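Local atomic coordinates of translation initiation factor eIF2b-like protein,Translation initiation factor eIF2b-like protein (Chaetomium thermophilum, PDB entry 4ZEM), a protein that is the beta subunit of the decameric eIF2B complex and probably takes part in guanine nucleotide exchange on the initiation factor eIF2. Residues 29-34 with 47-52; 39-44 with 84-89; 268-273 with 288-293. All coordinates share one frame; numbering follows the deposited sequence.

Overall arrangement
Contacts 1 and 2 belong to the N-terminal helical part of the chain, contact 3 to the alpha/beta part that follows. The first two lie with centres 10 Å apart, share helix 43-59 and touch directly: L34 packs on Q39 and V40, and I49 on I89. Their segments alternate along the sequence, 29-34, 39-44, 47-52, 84-89, so the two contacts interlock in one helical bundle. Contact 3 comes later and joins strand 267-271 to helix 287-296, its centre 20 Å from that of contact 2 and 30 Å from that of contact 1, across the chain's centre from the latter. Contact 2, nearest atoms about 5 Å from contact 3, faces the alpha/beta part.

Contact 1 of 3, residues 29-34 with 47-52; sequences ESLIFL and GAIAQL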
loop_
_atom_site.group_PDB
_atom_site.type_symbol
_atom_site.label_atom_id
_atom_site.label_comp_id
_atom_site.label_asym_id
_atom_site.label_seq_id
_atom_site.Cartn_x
_atom_site.Cartn_y
_atom_site.Cartn_z
ATOM N N GLU A 29 -19.204 2.647 9.606
ATOM C CA GLU A 29 -20.032 3.570 8.832
ATOM C C GLU A 29 -19.406 4.957 8.673
ATOM O O GLU A 29 -19.561 5.594 7.631
ATOM C CB GLU A 29 -21.414 3.702 9.471
ATOM C CG GLU A 29 -22.478 4.185 8.505
ATOM C CD GLU A 29 -22.515 3.364 7.227
ATOM O OE1 GLU A 29 -22.589 3.965 6.134
ATOM O OE2 GLU A 29 -22.478 2.118 7.316
ATOM N N SER A 30 -18.719 5.430 9.707
ATOM C CA SER A 30 -17.992 6.695 9.626
ATOM C C SER A 30 -16.880 6.614 8.583
ATOM O O SER A 30 -16.680 7.545 7.805
ATOM C CB SER A 30 -17.411 7.088 10.985
ATOM O OG SER A 30 -18.322 6.819 12.034
ATOM N N LEU A 31 -16.148 5.504 8.581
ATOM C CA LEU A 31 -15.074 5.316 7.612
ATOM C C LEU A 31 -15.638 5.228 6.196
ATOM O O LEU A 31 -15.066 5.789 5.263
ATOM C CB LEU A 31 -14.256 4.062 7.930
ATOM C CG LEU A 31 -12.984 3.859 7.099
ATOM C CD1 LEU A 31 -12.221 5.167 6.921
ATOM C CD2 LEU A 31 -12.088 2.781 7.696
ATOM N N ILE A 32 -16.767 4.536 6.047
ATOM C CA ILE A 32 -17.432 4.420 4.751
ATOM C C ILE A 32 -17.767 5.814 4.244
ATOM O O ILE A 32 -17.580 6.126 3.070
ATOM C CB ILE A 32 -18.728 3.576 4.835
ATOM C CG1 ILE A 32 -18.410 2.118 5.162
ATOM C CG2 ILE A 32 -19.502 3.640 3.526
ATOM C CD1 ILE A 32 -17.803 1.367 4.014
ATOM N N PHE A 33 -18.233 6.657 5.158
ATOM C CA PHE A 33 -18.576 8.034 4.841
ATOM C C PHE A 33 -17.349 8.811 4.363
ATOM O O PHE A 33 -17.423 9.563 3.392
ATOM C CB PHE A 33 -19.203 8.714 6.061
ATOM C CG PHE A 33 -19.594 10.142 5.828
ATOM C CD1 PHE A 33 -20.735 10.451 5.107
ATOM C CD2 PHE A 33 -18.826 11.177 6.336
ATOM C CE1 PHE A 33 -21.100 11.766 4.893
ATOM C CE2 PHE A 33 -19.185 12.495 6.125
ATOM C CZ PHE A 33 -20.324 12.789 5.404
ATOM N N LEU A 34 -16.226 8.625 5.052
ATOM C CA LEU A 34 -14.984 9.312 4.697
ATOM C C LEU A 34 -14.471 8.887 3.324
ATOM O O LEU A 34 -13.991 9.717 2.550
ATOM C CB LEU A 34 -13.909 9.073 5.761
ATOM C CG LEU A 34 -14.208 9.657 7.143
ATOM C CD1 LEU A 34 -13.122 9.298 8.141
ATOM C CD2 LEU A 34 -14.363 11.166 7.047
ATOM N N GLY A 47 -3.841 2.537 6.171
ATOM C CA GLY A 47 -3.780 2.510 7.624
ATOM C C GLY A 47 -5.157 2.495 8.266
ATOM O O GLY A 47 -5.384 1.786 9.250
ATOM N N ALA A 48 -6.083 3.258 7.691
ATOM C CA ALA A 48 -7.443 3.341 8.219
ATOM C C ALA A 48 -8.126 1.978 8.156
ATOM O O ALA A 48 -8.822 1.587 9.089
ATOM C CB ALA A 48 -8.256 4.386 7.460
ATOM N N ILE A 49 -7.908 1.251 7.064
ATOM C CA ILE A 49 -8.470 -0.086 6.915
ATOM C C ILE A 49 -7.913 -1.029 7.983
ATOM O O ILE A 49 -8.661 -1.781 8.612
ATOM C CB ILE A 49 -8.182 -0.671 5.519
ATOM C CG1 ILE A 49 -8.771 0.232 4.433
ATOM C CG2 ILE A 49 -8.751 -2.076 5.402
ATOM C CD1 ILE A 49 -10.277 0.412 4.539
ATOM N N ALA A 50 -6.603 -0.961 8.206
ATOM C CA ALA A 50 -5.949 -1.808 9.201
ATOM C C ALA A 50 -6.510 -1.556 10.606
ATOM O O ALA A 50 -6.770 -2.491 11.361
ATOM C CB ALA A 50 -4.434 -1.580 9.179
ATOM N N GLN A 51 -6.705 -0.289 10.947
ATOM C CA GLN A 51 -7.246 0.070 12.251
ATOM C C GLN A 51 -8.697 -0.372 12.431
ATOM O O GLN A 51 -9.085 -0.836 13.511
ATOM C CB GLN A 51 -7.123 1.581 12.470
ATOM C CG GLN A 51 -5.805 1.980 13.099
ATOM C CD GLN A 51 -5.580 3.472 13.103
ATOM O OE1 GLN A 51 -5.934 4.166 12.151
ATOM N NE2 GLN A 51 -4.992 3.979 14.179
ATOM N N LEU A 52 -9.499 -0.216 11.383
ATOM C CA LEU A 52 -10.896 -0.634 11.431
ATOM C C LEU A 52 -10.980 -2.158 11.557
ATOM O O LEU A 52 -11.789 -2.677 12.330
ATOM C CB LEU A 52 -11.651 -0.138 10.188
ATOM C CG LEU A 52 -13.179 -0.302 10.110
ATOM C CD1 LEU A 52 -13.623 -1.714 9.707
ATOM C CD2 LEU A 52 -13.836 0.135 11.415
#
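L31 is the one residue of 29-34 that reaches helix segment 47-52, and its forked end lands in a shallow dip formed by A48, I49 and L52. The two methyls share the work. L31 CD2 makes the closest contact: it rests 3.7 Å from A48 O, a methyl against a backbone carbonyl oxygen, and lies 3.9 Å from L52 CB. The same methyl, L31 CD2, reaches the outer end of I49, 4.3 Å from I49 CD1. L31 CD1 meets the small bump of A48 CB at 4.1 Å, with CD2 hardly farther from that methyl. With CG trans to the backbone N (chi1 -172°), the L31 side chain extends across the gap to put its fork against the other helix.

The side chain of A48 is a single methyl, and its carbonyl O is also touched. L52 forms one wall of the dip with CB and CG, its chain set at a slant to that of L31; I49 forms another with its delta methyl. No hydrogen bond crosses; apart from the methyl on A48 O, the contact is between aliphatic groups.

The two segments run nearly antiparallel, at 167°, with axes 11.4 Å apart, a spacing filled by L31 from one side and by A48, I49 and L52 from the other. W15 of helix 12-18 also touches L31, while L79 of helix 65-82 packs on both I49 and L52, and helix 88-104 meets I49 through I89 and I92.

Contact 2 of 3, residues 39-44 with 84-89; sequences QVTGDE and PHEPVI
E86 turns its carboxylate to the N-H of G42, which points almost straight at OE2; at 3.7 Å from G42 N to E86 OE2 the approach is too long to count as a hydrogen bond. All the carboxylate atoms gather near the same nitrogen, with E86 OE1 at 3.9 Å from G42 N. E86 OE1 also comes within 4.0 Å of G42 CA. The glutamate gets there by folding: rotation about CB-CG (chi2 -70°) bends the chain so that the carboxylate reaches the amide of G42 instead of running straight out. T41 touches only marginally, its CA 4.3 Å from E86 OE2.

V88 makes the second touch, one residue beyond P87. Its CG1 methyl sits 3.9 Å from G42 O, so the glycine is met by a carboxylate near its amide and by a methyl near its carbonyl. The backbone turns at G42 with a positive phi of 65°.

D43, next along, has its OD1 in a salt bridge with K309. Y308 touches both D43 and V88, tying this corner to the loop that follows strand 301-304, and V88 also packs on A46 of helix 43-59. The arrangement is one of two interhelical loops meeting side by side: the loop after helix 24-37 leads into helix 43-59 and the loop after helix 65-82 leads into helix 88-104, at the end of the N-terminal helical bundle that faces the alpha/beta domain of this eIF2B subunit.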
loop_
_atom_site.group_PDB
_atom_site.type_symbol
_atom_site.label_atom_id
_atom_site.label_comp_id
_atom_site.label_asym_id
_atom_site.label_seq_id
_atom_site.Cartn_x
_atom_site.Cartn_y
_atom_site.Cartn_z
ATOM N N GLN A 39 -12.576 12.253 1.579
ATOM C CA GLN A 39 -11.748 12.966 2.542
ATOM C C GLN A 39 -10.495 12.136 2.827
ATOM O O GLN A 39 -9.424 12.679 3.100
ATOM C CB GLN A 39 -12.531 13.265 3.819
ATOM C CG GLN A 39 -11.797 14.167 4.794
ATOM C CD GLN A 39 -12.682 14.621 5.933
ATOM O OE1 GLN A 39 -13.883 14.349 5.947
ATOM N NE2 GLN A 39 -12.094 15.318 6.898
ATOM N N VAL A 40 -10.647 10.812 2.774
ATOM C CA VAL A 40 -9.558 9.883 3.064
ATOM C C VAL A 40 -9.141 9.226 1.750
ATOM O O VAL A 40 -9.967 8.629 1.055
ATOM C CB VAL A 40 -9.967 8.812 4.097
ATOM C CG1 VAL A 40 -8.912 7.716 4.189
ATOM C CG2 VAL A 40 -10.197 9.454 5.457
ATOM N N THR A 41 -7.856 9.339 1.418
ATOM C CA THR A 41 -7.359 8.923 0.106
ATOM C C THR A 41 -5.960 8.319 0.130
ATOM O O THR A 41 -5.134 8.677 0.971
ATOM C CB THR A 41 -7.327 10.108 -0.873
ATOM O OG1 THR A 41 -6.863 11.273 -0.181
ATOM C CG2 THR A 41 -8.710 10.388 -1.433
ATOM N N GLY A 42 -5.703 7.413 -0.810
ATOM C CA GLY A 42 -4.380 6.840 -0.994
ATOM C C GLY A 42 -3.830 5.981 0.127
ATOM O O GLY A 42 -4.481 5.050 0.586
ATOM N N ASP A 43 -2.595 6.258 0.529
ATOM C CA ASP A 43 -1.914 5.430 1.521
ATOM C C ASP A 43 -2.411 5.607 2.959
ATOM O O ASP A 43 -2.224 4.715 3.791
ATOM C CB ASP A 43 -0.406 5.686 1.474
ATOM C CG ASP A 43 0.130 5.757 0.055
ATOM O OD1 ASP A 43 -0.542 5.238 -0.861
ATOM O OD2 ASP A 43 1.231 6.317 -0.140
ATOM N N GLU A 44 -3.037 6.741 3.269
ATOM C CA GLU A 44 -3.543 6.929 4.626
ATOM C C GLU A 44 -4.844 6.155 4.763
ATOM O O GLU A 44 -5.322 5.890 5.864
ATOM C CB GLU A 44 -3.752 8.405 4.956
ATOM C CG GLU A 44 -4.799 9.096 4.112
ATOM C CD GLU A 44 -4.902 10.577 4.424
ATOM O OE1 GLU A 44 -4.416 10.990 5.499
ATOM O OE2 GLU A 44 -5.470 11.326 3.599
ATOM N N PRO A 84 -14.185 1.850 -4.596
ATOM C CA PRO A 84 -13.769 0.866 -5.605
ATOM C C PRO A 84 -12.501 1.272 -6.353
ATOM O O PRO A 84 -11.758 0.410 -6.821
ATOM C CB PRO A 84 -14.973 0.815 -6.551
ATOM C CG PRO A 84 -15.613 2.160 -6.396
ATOM C CD PRO A 84 -15.491 2.443 -4.931
ATOM N N HIS A 85 -12.275 2.574 -6.470
ATOM C CA HIS A 85 -11.085 3.119 -7.123
ATOM C C HIS A 85 -9.785 2.827 -6.359
ATOM O O HIS A 85 -8.707 2.824 -6.951
ATOM C CB HIS A 85 -11.243 4.629 -7.325
ATOM C CG HIS A 85 -11.607 5.370 -6.076
ATOM N ND1 HIS A 85 -12.861 5.307 -5.509
ATOM C CD2 HIS A 85 -10.877 6.192 -5.283
ATOM C CE1 HIS A 85 -12.889 6.054 -4.419
ATOM N NE2 HIS A 85 -11.697 6.601 -4.260
ATOM N N GLU A 86 -9.890 2.610 -5.047
ATOM C CA GLU A 86 -8.727 2.326 -4.194
ATOM C C GLU A 86 -8.419 0.834 -4.027
ATOM O O GLU A 86 -9.083 0.144 -3.258
ATOM C CB GLU A 86 -8.939 2.943 -2.804
ATOM C CG GLU A 86 -9.193 4.446 -2.801
ATOM C CD GLU A 86 -7.966 5.263 -3.187
ATOM O OE1 GLU A 86 -6.862 4.684 -3.277
ATOM O OE2 GLU A 86 -8.111 6.487 -3.401
ATOM N N PRO A 87 -7.368 0.343 -4.701
ATOM C CA PRO A 87 -7.093 -1.097 -4.633
ATOM C C PRO A 87 -6.277 -1.533 -3.417
ATOM O O PRO A 87 -6.165 -2.734 -3.161
ATOM C CB PRO A 87 -6.296 -1.353 -5.918
ATOM C CG PRO A 87 -5.680 -0.012 -6.289
ATOM C CD PRO A 87 -6.338 1.071 -5.461
ATOM N N VAL A 88 -5.725 -0.581 -2.670
ATOM C CA VAL A 88 -4.949 -0.921 -1.484
ATOM C C VAL A 88 -5.847 -1.481 -0.372
ATOM O O VAL A 88 -5.389 -2.255 0.470
ATOM C CB VAL A 88 -4.148 0.293 -0.958
ATOM C CG1 VAL A 88 -5.072 1.350 -0.343
ATOM C CG2 VAL A 88 -3.122 -0.162 0.047
ATOM N N ILE A 89 -7.120 -1.090 -0.375
ATOM C CA ILE A 89 -8.071 -1.564 0.631
ATOM C C ILE A 89 -8.154 -3.087 0.621
ATOM O O ILE A 89 -8.024 -3.730 1.665
ATOM C CB ILE A 89 -9.474 -0.975 0.403
ATOM C CG1 ILE A 89 -9.433 0.549 0.524
ATOM C CG2 ILE A 89 -10.479 -1.563 1.391
ATOM C CD1 ILE A 89 -10.718 1.242 0.096
#

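Contact 3 of 3, residues 268-273 with 288-293; sequences VIFGAK and CIAAQA
Rotation about the first side-chain bond (chi1 -61°) sets CG of F270 opposite its carbonyl carbon, and chi2 of 103° then turns the ring so that its far end meets the helix at A290 and A291. The ring's outer rim does the touching. F270 CZ is nearest, 3.8 Å from A290 CB, and that methyl lies at the edge, close to the ring plane; F270 CE2 is a little farther from A290 CB, at 4.2 Å. On the other flank of CZ, F270 CE1 comes to 4.1 Å from A291 CB. The two alanine methyls thus receive neighbouring corners of one ring end. F270 CZ also lies 3.9 Å from A291 N.

With a single methyl each, A290 and A291 leave the ring end near the helix backbone. The contact carries no hydrogen bond and is mainly apolar, and all three touching residues are buried. Within the helix itself the usual backbone bonding continues, as from Q292 N to C288 O.

Helix 287-296 also supplies A287 against F270 and A294 against V268, so alternate side chains of the strand, V268 and F270, pack on it. L258 of helix 258-261 touches A290, and I352 touches A291. On the strand's own flanks, the backbone of F270 bonds to I302 and L304, and that of I269 to L196, placing 267-271 between parallel strands 194-198 and 301-304. A helix laid on a central parallel strand and leading on to the neighbouring strand 301-304 is the layout of a Rossmann-like alpha/beta fold, in keeping with the alpha/beta domain of the eIF2B alpha/beta/delta family.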
loop_
_atom_site.group_PDB
_atom_site.type_symbol
_atom_site.label_atom_id
_atom_site.label_comp_id
_atom_site.label_asym_id
_atom_site.label_seq_id
_atom_site.Cartn_x
_atom_site.Cartn_y
_atom_site.Cartn_z
ATOM N N VAL A 268 14.145 7.728 -14.588
ATOM C CA VAL A 268 12.775 8.166 -14.364
ATOM C C VAL A 268 12.189 7.420 -13.177
ATOM O O VAL A 268 12.291 6.195 -13.095
ATOM C CB VAL A 268 11.881 7.927 -15.597
ATOM C CG1 VAL A 268 10.465 8.386 -15.308
ATOM C CG2 VAL A 268 12.444 8.646 -16.827
ATOM N N ILE A 269 11.561 8.162 -12.272
ATOM C CA ILE A 269 10.993 7.596 -11.055
ATOM C C ILE A 269 9.491 7.871 -10.972
ATOM O O ILE A 269 9.052 8.995 -11.192
ATOM C CB ILE A 269 11.710 8.145 -9.804
ATOM C CG1 ILE A 269 13.176 7.710 -9.816
ATOM C CG2 ILE A 269 11.050 7.646 -8.534
ATOM C CD1 ILE A 269 13.965 8.169 -8.612
ATOM N N PHE A 270 8.715 6.835 -10.647
ATOM C CA PHE A 270 7.269 6.967 -10.462
ATOM C C PHE A 270 6.814 6.418 -9.125
ATOM O O PHE A 270 7.383 5.460 -8.598
ATOM C CB PHE A 270 6.476 6.171 -11.515
ATOM C CG PHE A 270 6.700 6.584 -12.930
ATOM C CD1 PHE A 270 7.515 5.830 -13.756
ATOM C CD2 PHE A 270 6.041 7.674 -13.461
ATOM C CE1 PHE A 270 7.706 6.185 -15.072
ATOM C CE2 PHE A 270 6.224 8.031 -14.782
ATOM C CZ PHE A 270 7.059 7.289 -15.588
ATOM N N GLY A 271 5.756 7.008 -8.587
ATOM C CA GLY A 271 5.085 6.391 -7.465
ATOM C C GLY A 271 4.047 5.461 -8.073
ATOM O O GLY A 271 3.342 5.836 -9.012
ATOM N N ALA A 272 3.940 4.252 -7.550
ATOM C CA ALA A 272 2.919 3.340 -8.032
ATOM C C ALA A 272 1.756 3.361 -7.055
ATOM O O ALA A 272 1.964 3.279 -5.844
ATOM C CB ALA A 272 3.467 1.933 -8.183
ATOM N N LYS A 273 0.541 3.494 -7.580
ATOM C CA LYS A 273 -0.661 3.362 -6.763
ATOM C C LYS A 273 -0.900 1.894 -6.412
ATOM O O LYS A 273 -1.468 1.584 -5.368
ATOM C CB LYS A 273 -1.890 3.932 -7.470
ATOM C CG LYS A 273 -1.893 5.432 -7.679
ATOM C CD LYS A 273 -2.869 5.803 -8.794
ATOM C CE LYS A 273 -3.095 7.303 -8.878
ATOM N NZ LYS A 273 -1.816 8.050 -8.826
ATOM N N CYS A 288 2.512 6.409 -18.314
ATOM C CA CYS A 288 2.846 5.381 -19.291
ATOM C C CYS A 288 3.592 5.956 -20.496
ATOM O O CYS A 288 4.511 5.333 -21.028
ATOM C CB CYS A 288 1.582 4.653 -19.745
ATOM S SG CYS A 288 1.904 3.231 -20.803
ATOM N N ILE A 289 3.193 7.150 -20.918
ATOM C CA ILE A 289 3.862 7.831 -22.015
ATOM C C ILE A 289 5.308 8.155 -21.636
ATOM O O ILE A 289 6.224 7.989 -22.439
ATOM C CB ILE A 289 3.115 9.121 -22.413
ATOM C CG1 ILE A 289 1.648 8.806 -22.704
ATOM C CG2 ILE A 289 3.764 9.768 -23.627
ATOM C CD1 ILE A 289 0.827 10.006 -23.124
ATOM N N ALA A 290 5.503 8.626 -20.412
ATOM C CA ALA A 290 6.839 8.940 -19.920
ATOM C C ALA A 290 7.670 7.668 -19.806
ATOM O O ALA A 290 8.875 7.663 -20.088
ATOM C CB ALA A 290 6.760 9.654 -18.581
ATOM N N ALA A 291 7.028 6.588 -19.384
ATOM C CA ALA A 291 7.717 5.322 -19.229
ATOM C C ALA A 291 8.241 4.826 -20.561
ATOM O O ALA A 291 9.352 4.321 -20.648
ATOM C CB ALA A 291 6.793 4.291 -18.610
ATOM N N GLN A 292 7.430 4.958 -21.599
ATOM C CA GLN A 292 7.845 4.516 -22.916
ATOM C C GLN A 292 9.009 5.315 -23.470
ATOM O O GLN A 292 9.932 4.755 -24.053
ATOM C CB GLN A 292 6.678 4.535 -23.894
ATOM C CG GLN A 292 6.996 3.821 -25.191
ATOM C CD GLN A 292 5.839 2.993 -25.686
ATOM O OE1 GLN A 292 5.973 1.792 -25.900
ATOM N NE2 GLN A 292 4.687 3.627 -25.854
ATOM N N ALA A 293 8.966 6.627 -23.283
ATOM C CA ALA A 293 10.029 7.475 -23.786
ATOM C C ALA A 293 11.324 7.098 -23.106
ATOM O O ALA A 293 12.365 6.991 -23.738
ATOM C CB ALA A 293 9.701 8.932 -23.533
#